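Local coordinates for protein guanine nucleotide exchange factor SRM1 (Saccharomyces cerevisiae, PDB 3OF7) that promotes the exchange of GDP for GTP on the GTPases GSP1 and GSP2, binds chromatin and controls RNA metabolism and nuclear transport, at residues W281-Q285 with F286-G290; D350-P353 with E354-K358; W228-Q232 with Q233-G237; R238-E242 with R243-K247. All coordinates share one frame; numbering follows the deposited sequence.

Interaction 1: W281-Q285 with F286-G290; sequences WGLNQ and FGQCG
Phe286 sets its ring obliquely against the preceding side chain, with Phe286 CD2 3.6 Å from Gln285 CG, and also meets the ring of His323. Its backbone N-H is used by the turn itself: Phe286 N reaches Gln288 OE1 over 2.9 Å, in the plane of that side-chain carbonyl. Gly287 comes next, at a positive phi that suits glycine, and Gly287 N bonds to Asn284 O at 3.1 Å, closing a type I beta turn. Gln288 then doubles back. A bend at chi2 (-95°) swings its amide round to Phe286, and Gln288 NE2 ends up 3.7 Å from Leu283 CG. With an alanine here, the N-H of Phe286 would probably be left without its acceptor and Leu283 without the amide that packs on it. At Cys289 the other half of the bend is fixed: Cys289 N donates to Asn284 OD1 at 2.9 Å, from 38° out of the amide plane, because chi1 of Asn284 (-162°) carries that oxygen towards the returning chain. Cys289 SG packs against Leu283 O at 3.5 Å, and Val301 lies beside it. Finally, Gly290 N returns to Gly287 O at 2.9 Å and completes a second type I turn. The Trp-Gly-x-Asn-x-x-Gly-Gln-x-Gly run, folded here as two successive type I turns, is characteristic of RCC1 repeats, on a blade of the beta-propeller.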
# COMPACT_ATOMS: atom_id res chain seq x y z
N TRP A 281 14.75 2.87 -6.08
CA TRP A 281 15.77 3.43 -5.20
C TRP A 281 15.40 3.22 -3.73
O TRP A 281 14.25 2.89 -3.42
CB TRP A 281 15.99 4.93 -5.47
CG TRP A 281 14.81 5.80 -5.14
CD1 TRP A 281 14.66 6.56 -4.01
CD2 TRP A 281 13.64 6.02 -5.93
NE1 TRP A 281 13.47 7.23 -4.05
CE2 TRP A 281 12.82 6.92 -5.21
CE3 TRP A 281 13.20 5.55 -7.18
CZ2 TRP A 281 11.58 7.37 -5.70
CZ3 TRP A 281 11.95 5.99 -7.66
CH2 TRP A 281 11.17 6.89 -6.92
N GLY A 282 16.37 3.43 -2.85
CA GLY A 282 16.14 3.32 -1.41
C GLY A 282 16.70 2.04 -0.83
O GLY A 282 17.70 1.50 -1.33
N LEU A 283 16.05 1.54 0.21
CA LEU A 283 16.59 0.43 0.98
C LEU A 283 16.64 -0.85 0.15
O LEU A 283 15.66 -1.20 -0.52
CB LEU A 283 15.74 0.21 2.25
CG LEU A 283 16.19 -0.90 3.20
CD1 LEU A 283 17.55 -0.56 3.87
CD2 LEU A 283 15.11 -1.20 4.22
N ASN A 284 17.78 -1.54 0.17
CA ASN A 284 17.97 -2.70 -0.70
C ASN A 284 18.76 -3.87 -0.11
O ASN A 284 19.40 -4.62 -0.85
CB ASN A 284 18.60 -2.26 -2.04
CG ASN A 284 18.43 -3.30 -3.13
OD1 ASN A 284 17.42 -3.99 -3.20
ND2 ASN A 284 19.43 -3.42 -4.00
N GLN A 285 18.70 -4.05 1.21
CA GLN A 285 19.55 -5.08 1.83
C GLN A 285 19.07 -6.51 1.55
O GLN A 285 19.83 -7.46 1.74
CB GLN A 285 19.81 -4.82 3.33
CG GLN A 285 18.77 -5.38 4.32
CD GLN A 285 17.53 -4.51 4.47
OE1 GLN A 285 17.11 -4.19 5.58
NE2 GLN A 285 16.93 -4.15 3.35
N PHE A 286 17.81 -6.65 1.10
CA PHE A 286 17.31 -7.95 0.66
C PHE A 286 17.06 -8.03 -0.85
O PHE A 286 16.46 -9.00 -1.34
CB PHE A 286 16.03 -8.33 1.43
CG PHE A 286 16.26 -8.64 2.88
CD1 PHE A 286 16.67 -9.90 3.27
CD2 PHE A 286 16.07 -7.65 3.84
CE1 PHE A 286 16.89 -10.20 4.63
CE2 PHE A 286 16.28 -7.92 5.20
CZ PHE A 286 16.70 -9.20 5.59
N GLY A 287 17.54 -7.04 -1.59
CA GLY A 287 17.35 -7.01 -3.04
C GLY A 287 15.91 -6.69 -3.43
O GLY A 287 15.48 -6.99 -4.55
N GLN A 288 15.17 -6.06 -2.52
CA GLN A 288 13.78 -5.68 -2.77
C GLN A 288 13.64 -4.67 -3.92
O GLN A 288 12.57 -4.55 -4.52
CB GLN A 288 13.08 -5.18 -1.50
CG GLN A 288 13.72 -3.96 -0.82
CD GLN A 288 14.69 -4.31 0.30
OE1 GLN A 288 15.61 -5.10 0.12
NE2 GLN A 288 14.50 -3.70 1.47
N CYS A 289 14.71 -3.95 -4.24
CA CYS A 289 14.71 -3.01 -5.37
C CYS A 289 14.78 -3.74 -6.72
O CYS A 289 14.46 -3.15 -7.76
CB CYS A 289 15.83 -1.98 -5.25
SG CYS A 289 15.56 -0.73 -3.98
N GLY A 290 15.20 -5.00 -6.70
CA GLY A 290 15.24 -5.86 -7.89
C GLY A 290 16.25 -5.45 -8.96
O GLY A 290 16.04 -5.71 -10.14

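Interaction 2: D350-P353 with E354-K358; sequences DNLP and EYTYK
Pro353 and Tyr355 make the tight side of this turn. The tyrosine ring lies back over the proline because its chi1 of 52° puts CG between the backbone N and the carbonyl carbon; Pro353 CB then sits over one ring face, 3.7 Å from the centroid and 23° off the normal, a CH-pi contact. Pro353 CG follows, 3.6 Å from Tyr355 CZ. Beyond the ring, the tyrosine hydroxyl bonds to Thr371, and Val367 touches both residues. A serine in place of Tyr355 would probably leave the proline without its ring cover and Thr371 without this hydroxyl partner. On another flank Thr356 is packed close as well, its OG1 3.5 Å from Leu352 CB. The loose side belongs to Glu354, whose extended side chain leaves the turn for the surface and adds little beyond its CB. After Thr356 the chain enters strand 357-358, which pairs with 364-368. Thr356 N (3.2 Å) and Thr356 OG1 (2.7 Å) both bond to Pro353 O, from one face of the carbonyl. The usual backbone bond of a type I turn is thus doubled by a hydroxyl, which, with the ring over the proline, is likely to stiffen the turn.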
# COMPACT_ATOMS: atom_id res chain seq x y z
N ASP A 350 11.46 -25.63 -3.69
CA ASP A 350 11.87 -26.47 -4.82
C ASP A 350 11.84 -25.77 -6.18
O ASP A 350 12.05 -26.41 -7.21
CB ASP A 350 11.03 -27.75 -4.87
CG ASP A 350 11.32 -28.68 -3.70
N ASN A 351 11.57 -24.46 -6.19
CA ASN A 351 11.58 -23.67 -7.43
C ASN A 351 12.39 -22.37 -7.31
O ASN A 351 12.35 -21.52 -8.21
CB ASN A 351 10.15 -23.38 -7.90
CG ASN A 351 9.40 -24.64 -8.34
OD1 ASN A 351 9.96 -25.50 -9.02
ND2 ASN A 351 8.14 -24.75 -7.94
N LEU A 352 13.11 -22.21 -6.20
CA LEU A 352 14.00 -21.06 -6.03
C LEU A 352 15.05 -21.03 -7.13
O LEU A 352 15.70 -22.04 -7.42
CB LEU A 352 14.67 -21.09 -4.64
CG LEU A 352 13.75 -20.90 -3.43
CD1 LEU A 352 14.48 -21.27 -2.14
CD2 LEU A 352 13.21 -19.48 -3.35
N PRO A 353 15.22 -19.86 -7.78
CA PRO A 353 16.18 -19.70 -8.87
C PRO A 353 17.63 -19.76 -8.40
O PRO A 353 17.89 -19.67 -7.19
CB PRO A 353 15.84 -18.31 -9.43
CG PRO A 353 15.21 -17.59 -8.30
CD PRO A 353 14.46 -18.62 -7.53
N GLU A 354 18.56 -19.92 -9.34
CA GLU A 354 19.98 -20.06 -9.02
C GLU A 354 20.60 -18.77 -8.45
O GLU A 354 21.62 -18.83 -7.75
CB GLU A 354 20.77 -20.54 -10.24
CG GLU A 354 20.73 -22.06 -10.45
CD GLU A 354 21.78 -22.56 -11.44
OE1 GLU A 354 22.70 -21.78 -11.81
OE2 GLU A 354 21.69 -23.75 -11.84
N TYR A 355 19.99 -17.63 -8.74
CA TYR A 355 20.47 -16.34 -8.21
C TYR A 355 19.91 -16.02 -6.81
O TYR A 355 20.11 -14.92 -6.30
CB TYR A 355 20.19 -15.19 -9.19
CG TYR A 355 18.75 -15.10 -9.66
CD1 TYR A 355 18.36 -15.74 -10.83
CD2 TYR A 355 17.79 -14.39 -8.93
CE1 TYR A 355 17.04 -15.68 -11.27
CE2 TYR A 355 16.46 -14.33 -9.36
CZ TYR A 355 16.09 -14.97 -10.54
OH TYR A 355 14.79 -14.93 -10.99
N THR A 356 19.21 -16.98 -6.21
CA THR A 356 18.75 -16.85 -4.82
C THR A 356 19.98 -16.59 -3.94
O THR A 356 20.99 -17.29 -4.07
CB THR A 356 18.02 -18.13 -4.34
OG1 THR A 356 16.82 -18.32 -5.11
CG2 THR A 356 17.65 -18.05 -2.87
N TYR A 357 19.89 -15.57 -3.09
CA TYR A 357 20.97 -15.26 -2.16
C TYR A 357 20.93 -16.18 -0.95
O TYR A 357 19.89 -16.28 -0.28
CB TYR A 357 20.94 -13.79 -1.72
CG TYR A 357 21.80 -13.52 -0.49
CD1 TYR A 357 23.18 -13.40 -0.59
CD2 TYR A 357 21.21 -13.40 0.77
CE1 TYR A 357 23.97 -13.16 0.54
CE2 TYR A 357 21.99 -13.16 1.90
CZ TYR A 357 23.36 -13.04 1.78
OH TYR A 357 24.12 -12.80 2.91
N LYS A 358 22.05 -16.84 -0.69
CA LYS A 358 22.25 -17.67 0.50
C LYS A 358 23.34 -17.02 1.35
O LYS A 358 24.34 -16.55 0.82
CB LYS A 358 22.66 -19.10 0.12
CG LYS A 358 21.55 -19.94 -0.51
CD LYS A 358 22.06 -21.34 -0.88
CE LYS A 358 21.15 -21.99 -1.90
NZ LYS A 358 21.52 -23.41 -2.21

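Interaction 3: W228-Q232 with Q233-G237; sequences WGNGQ and QNQLG
Gly231 and Asn234 carry the backbone bond across this bend: Asn234 N donates to Gly231 O at 3.1 Å, closing a type I turn. Amide side chains add more. Gln235 OE1 takes the N-H of Gln233 on a lone pair at 2.7 Å, while Gln235 NE2 gives a hydrogen to Gln233 OE1 at 2.9 Å, 12° out of its own amide plane. Gln235 CG, between the backbone N and carbonyl carbon (chi1 56°), and a bend at chi2 (-91°) bring that amide back to Gln233. Held at both ends, the amide has little freedom to turn, and its OE1 is tucked against Gly231. Nearer the strand, Asn230 ND2 bonds to Gln232 OE1 at 3.0 Å, and Gln232 NE2 reaches on to Glu179. A second type I turn, Asn234 to Gly237, follows at once, both turns coming after strand 225-229, the third of its propeller blade, within RCC1 repeat 4. One water accepts from Asn230 ND2 and donates to Gln233 OE1; another donates to Gly231 O and accepts from Leu236 N. The apolar part is Leu236, whose CB points toward 228-232: Leu236 CD1 is 3.4 Å from Gly229 O and 3.8 Å from Gly231 CA, and Leu236 CD2 3.5 Å from Asn230 O. Gly231 leaves no room for a beta-carbon beside Leu236 CD1, and the backbone angles at Gly229 call for glycine.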
# COMPACT_ATOMS: atom_id res chain seq x y z
N TRP A 228 8.69 13.35 0.34
CA TRP A 228 8.49 14.07 1.60
C TRP A 228 8.53 13.09 2.77
O TRP A 228 7.83 12.06 2.75
CB TRP A 228 7.15 14.81 1.54
CG TRP A 228 6.71 15.62 2.75
CD1 TRP A 228 7.51 16.26 3.67
CD2 TRP A 228 5.36 15.93 3.11
NE1 TRP A 228 6.73 16.92 4.60
CE2 TRP A 228 5.41 16.73 4.28
CE3 TRP A 228 4.11 15.58 2.58
CZ2 TRP A 228 4.25 17.20 4.91
CZ3 TRP A 228 2.96 16.06 3.20
CH2 TRP A 228 3.04 16.85 4.37
N GLY A 229 9.33 13.40 3.78
CA GLY A 229 9.35 12.63 5.03
C GLY A 229 10.74 12.23 5.46
O GLY A 229 11.72 12.93 5.15
N ASN A 230 10.85 11.11 6.17
CA ASN A 230 12.15 10.59 6.57
C ASN A 230 13.00 10.19 5.36
O ASN A 230 12.46 9.76 4.34
CB ASN A 230 12.00 9.40 7.53
CG ASN A 230 13.31 9.03 8.22
OD1 ASN A 230 14.10 9.90 8.57
ND2 ASN A 230 13.53 7.73 8.40
N GLY A 231 14.32 10.36 5.47
CA GLY A 231 15.21 10.11 4.35
C GLY A 231 16.44 9.29 4.67
O GLY A 231 17.38 9.24 3.88
N GLN A 232 16.42 8.62 5.82
CA GLN A 232 17.60 7.88 6.32
C GLN A 232 18.00 6.69 5.44
O GLN A 232 19.14 6.21 5.53
CB GLN A 232 17.37 7.41 7.75
CG GLN A 232 17.17 8.53 8.75
CD GLN A 232 16.79 8.03 10.13
OE1 GLN A 232 15.78 7.33 10.31
NE2 GLN A 232 17.60 8.40 11.13
N GLN A 233 17.07 6.22 4.61
CA GLN A 233 17.33 5.09 3.72
C GLN A 233 17.42 5.53 2.25
O GLN A 233 17.28 4.70 1.34
CB GLN A 233 16.24 4.01 3.87
CG GLN A 233 16.24 3.27 5.21
CD GLN A 233 15.64 4.07 6.35
OE1 GLN A 233 14.67 4.81 6.17
NE2 GLN A 233 16.20 3.92 7.54
N ASN A 234 17.67 6.82 2.02
CA ASN A 234 17.75 7.39 0.67
C ASN A 234 16.42 7.33 -0.10
O ASN A 234 16.40 7.40 -1.33
CB ASN A 234 18.87 6.75 -0.16
CG ASN A 234 20.08 7.65 -0.29
OD1 ASN A 234 20.09 8.58 -1.10
ND2 ASN A 234 21.12 7.36 0.48
N GLN A 235 15.31 7.22 0.63
CA GLN A 235 14.00 7.10 -0.02
C GLN A 235 13.56 8.39 -0.71
O GLN A 235 12.70 8.37 -1.59
CB GLN A 235 12.92 6.58 0.94
CG GLN A 235 12.72 7.39 2.22
CD GLN A 235 13.58 6.87 3.36
OE1 GLN A 235 14.81 7.02 3.34
NE2 GLN A 235 12.95 6.26 4.36
N LEU A 236 14.15 9.52 -0.30
CA LEU A 236 13.77 10.82 -0.86
C LEU A 236 14.49 11.14 -2.16
O LEU A 236 14.27 12.19 -2.76
CB LEU A 236 13.96 11.96 0.17
CG LEU A 236 13.35 11.86 1.57
CD1 LEU A 236 13.79 13.03 2.43
CD2 LEU A 236 11.81 11.75 1.58
N GLY A 237 15.34 10.21 -2.61
CA GLY A 237 16.10 10.36 -3.85
C GLY A 237 17.25 11.36 -3.76
O GLY A 237 17.81 11.76 -4.78
O HOH W 1 12.06 5.52 7.35
O HOH W 2 16.57 10.29 1.31

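Interaction 4: R238-E242 with R243-K247; sequences RKVME and RFRLK
Two bends bring Glu242 and Arg245 together, one at chi2 of the glutamate (70°) and one at chi3 of the arginine (73°). They place Glu242 OE1 2.9 Å from Arg245 NH1 in a hydrogen-bonded salt bridge. The carboxylate is met on its syn side and lies at the edge of the guanidinium, near its plane, though the two flat groups are turned 53° against each other. A single oxygen does the work, and the same Glu242 OE1 rests 3.3 Å from Arg245 CD. The second terminal nitrogen, Arg245 NH2, bonds to Asn230 OD1, which ties this surface turn back to the bend before it. The backbone of the same turn makes two overlapping bonds of the i to i+3 kind: Phe244 N to Met241 O at 2.9 Å and Arg245 N to Glu242 O at 3.2 Å. On another side, Met241 CE comes to the edge of the Phe244 ring, 3.9 Å from Phe244 CE2. Val240 CG1 packs on the backbone of the turn, 3.7 Å from Phe244 O, and also touches Thr248. This is a compact surface turn in the long loop that joins strands 225-229 and 252-253, the third and fourth strands of one beta-propeller blade.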
# COMPACT_ATOMS: atom_id res chain seq x y z
N ARG A 238 17.58 11.76 -2.53
CA ARG A 238 18.69 12.67 -2.25
C ARG A 238 19.20 12.34 -0.85
O ARG A 238 18.43 11.94 0.02
CB ARG A 238 18.23 14.14 -2.34
CG ARG A 238 17.14 14.54 -1.34
CD ARG A 238 16.54 15.90 -1.62
NE ARG A 238 15.36 16.13 -0.77
CZ ARG A 238 15.40 16.73 0.42
NH1 ARG A 238 16.56 17.19 0.90
NH2 ARG A 238 14.29 16.88 1.13
N LYS A 239 20.51 12.50 -0.64
CA LYS A 239 21.08 12.38 0.70
C LYS A 239 20.69 13.62 1.50
O LYS A 239 20.73 14.73 0.97
CB LYS A 239 22.60 12.23 0.64
CG LYS A 239 23.25 11.82 1.96
N VAL A 240 20.28 13.44 2.74
CA VAL A 240 19.95 14.59 3.59
C VAL A 240 20.77 14.52 4.88
O VAL A 240 20.55 13.65 5.72
CB VAL A 240 18.43 14.67 3.93
CG1 VAL A 240 18.12 15.98 4.63
CG2 VAL A 240 17.57 14.53 2.67
N MET A 241 21.72 15.44 5.01
CA MET A 241 22.57 15.51 6.21
C MET A 241 21.73 15.90 7.42
O MET A 241 20.76 16.66 7.29
CB MET A 241 23.71 16.52 5.99
CG MET A 241 24.82 16.03 5.04
SD MET A 241 26.19 17.23 4.82
CE MET A 241 25.93 18.28 6.22
N GLU A 242 22.10 15.39 8.59
CA GLU A 242 21.34 15.59 9.84
C GLU A 242 20.72 16.97 10.02
O GLU A 242 19.52 17.08 10.27
CB GLU A 242 22.18 15.22 11.08
CG GLU A 242 21.48 15.46 12.43
CD GLU A 242 20.32 14.50 12.71
OE1 GLU A 242 20.13 13.54 11.93
OE2 GLU A 242 19.61 14.69 13.72
N ARG A 243 21.54 18.02 9.94
CA ARG A 243 21.06 19.35 10.28
C ARG A 243 20.11 19.96 9.24
O ARG A 243 19.56 21.04 9.48
CB ARG A 243 22.22 20.32 10.61
CG ARG A 243 23.01 20.80 9.41
CD ARG A 243 24.19 21.64 9.91
NE ARG A 243 25.01 22.15 8.82
CZ ARG A 243 26.00 21.47 8.26
NH1 ARG A 243 26.27 20.23 8.66
NH2 ARG A 243 26.71 22.01 7.27
N PHE A 244 19.95 19.29 8.10
CA PHE A 244 19.02 19.74 7.05
C PHE A 244 17.72 18.90 6.99
O PHE A 244 16.86 19.15 6.14
CB PHE A 244 19.72 19.76 5.68
CG PHE A 244 20.90 20.71 5.61
CD1 PHE A 244 20.70 22.08 5.52
CD2 PHE A 244 22.21 20.23 5.64
CE1 PHE A 244 21.79 22.97 5.46
CE2 PHE A 244 23.30 21.10 5.58
CZ PHE A 244 23.09 22.47 5.49
N ARG A 245 17.58 17.94 7.90
CA ARG A 245 16.42 17.03 7.91
C ARG A 245 15.09 17.72 8.20
O ARG A 245 14.05 17.27 7.73
CB ARG A 245 16.65 15.86 8.86
CG ARG A 245 17.70 14.89 8.34
CD ARG A 245 18.02 13.82 9.37
NE ARG A 245 16.95 12.85 9.51
CZ ARG A 245 16.73 12.14 10.62
NH1 ARG A 245 17.49 12.31 11.70
NH2 ARG A 245 15.73 11.27 10.66
N LEU A 246 15.10 18.79 8.98
CA LEU A 246 13.88 19.54 9.23
C LEU A 246 13.74 20.74 8.29
O LEU A 246 12.64 21.06 7.83
CB LEU A 246 13.75 19.97 10.69
CG LEU A 246 13.46 18.86 11.72
CD1 LEU A 246 13.43 19.42 13.14
CD2 LEU A 246 12.15 18.14 11.41
N LYS A 247 14.87 21.40 8.00
CA LYS A 247 14.88 22.53 7.06
C LYS A 247 14.28 22.15 5.71
O LYS A 247 13.65 22.98 5.04
CB LYS A 247 16.30 23.08 6.87
CG LYS A 247 16.81 23.92 8.05
CD LYS A 247 18.32 24.21 7.89
CE LYS A 247 18.90 24.85 9.15
NZ LYS A 247 20.39 24.97 9.09

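Interactions 3 and 4 follow each other in the same loop of RCC1 repeat 4, their centres about 9 Å apart, and a probable hydrogen bond, Asn230 OD1 to Arg245 NH2 (3.0 Å), joins them. Interaction 1 is the counterpart of interaction 3 in repeat 5, with centres about 14 Å apart. These two touch: Trp281 NE1 probably bonds to Gln235 O at 2.8 Å, so the indole N-H of one repeat is held by a backbone carbonyl of the other, across adjacent blades. Interaction 2, in repeat 6, does not touch interaction 1, their centres about 17 Å and nearest atoms about 6 Å apart. The model holds no GTPase, so none of the contacts can be placed at its binding site.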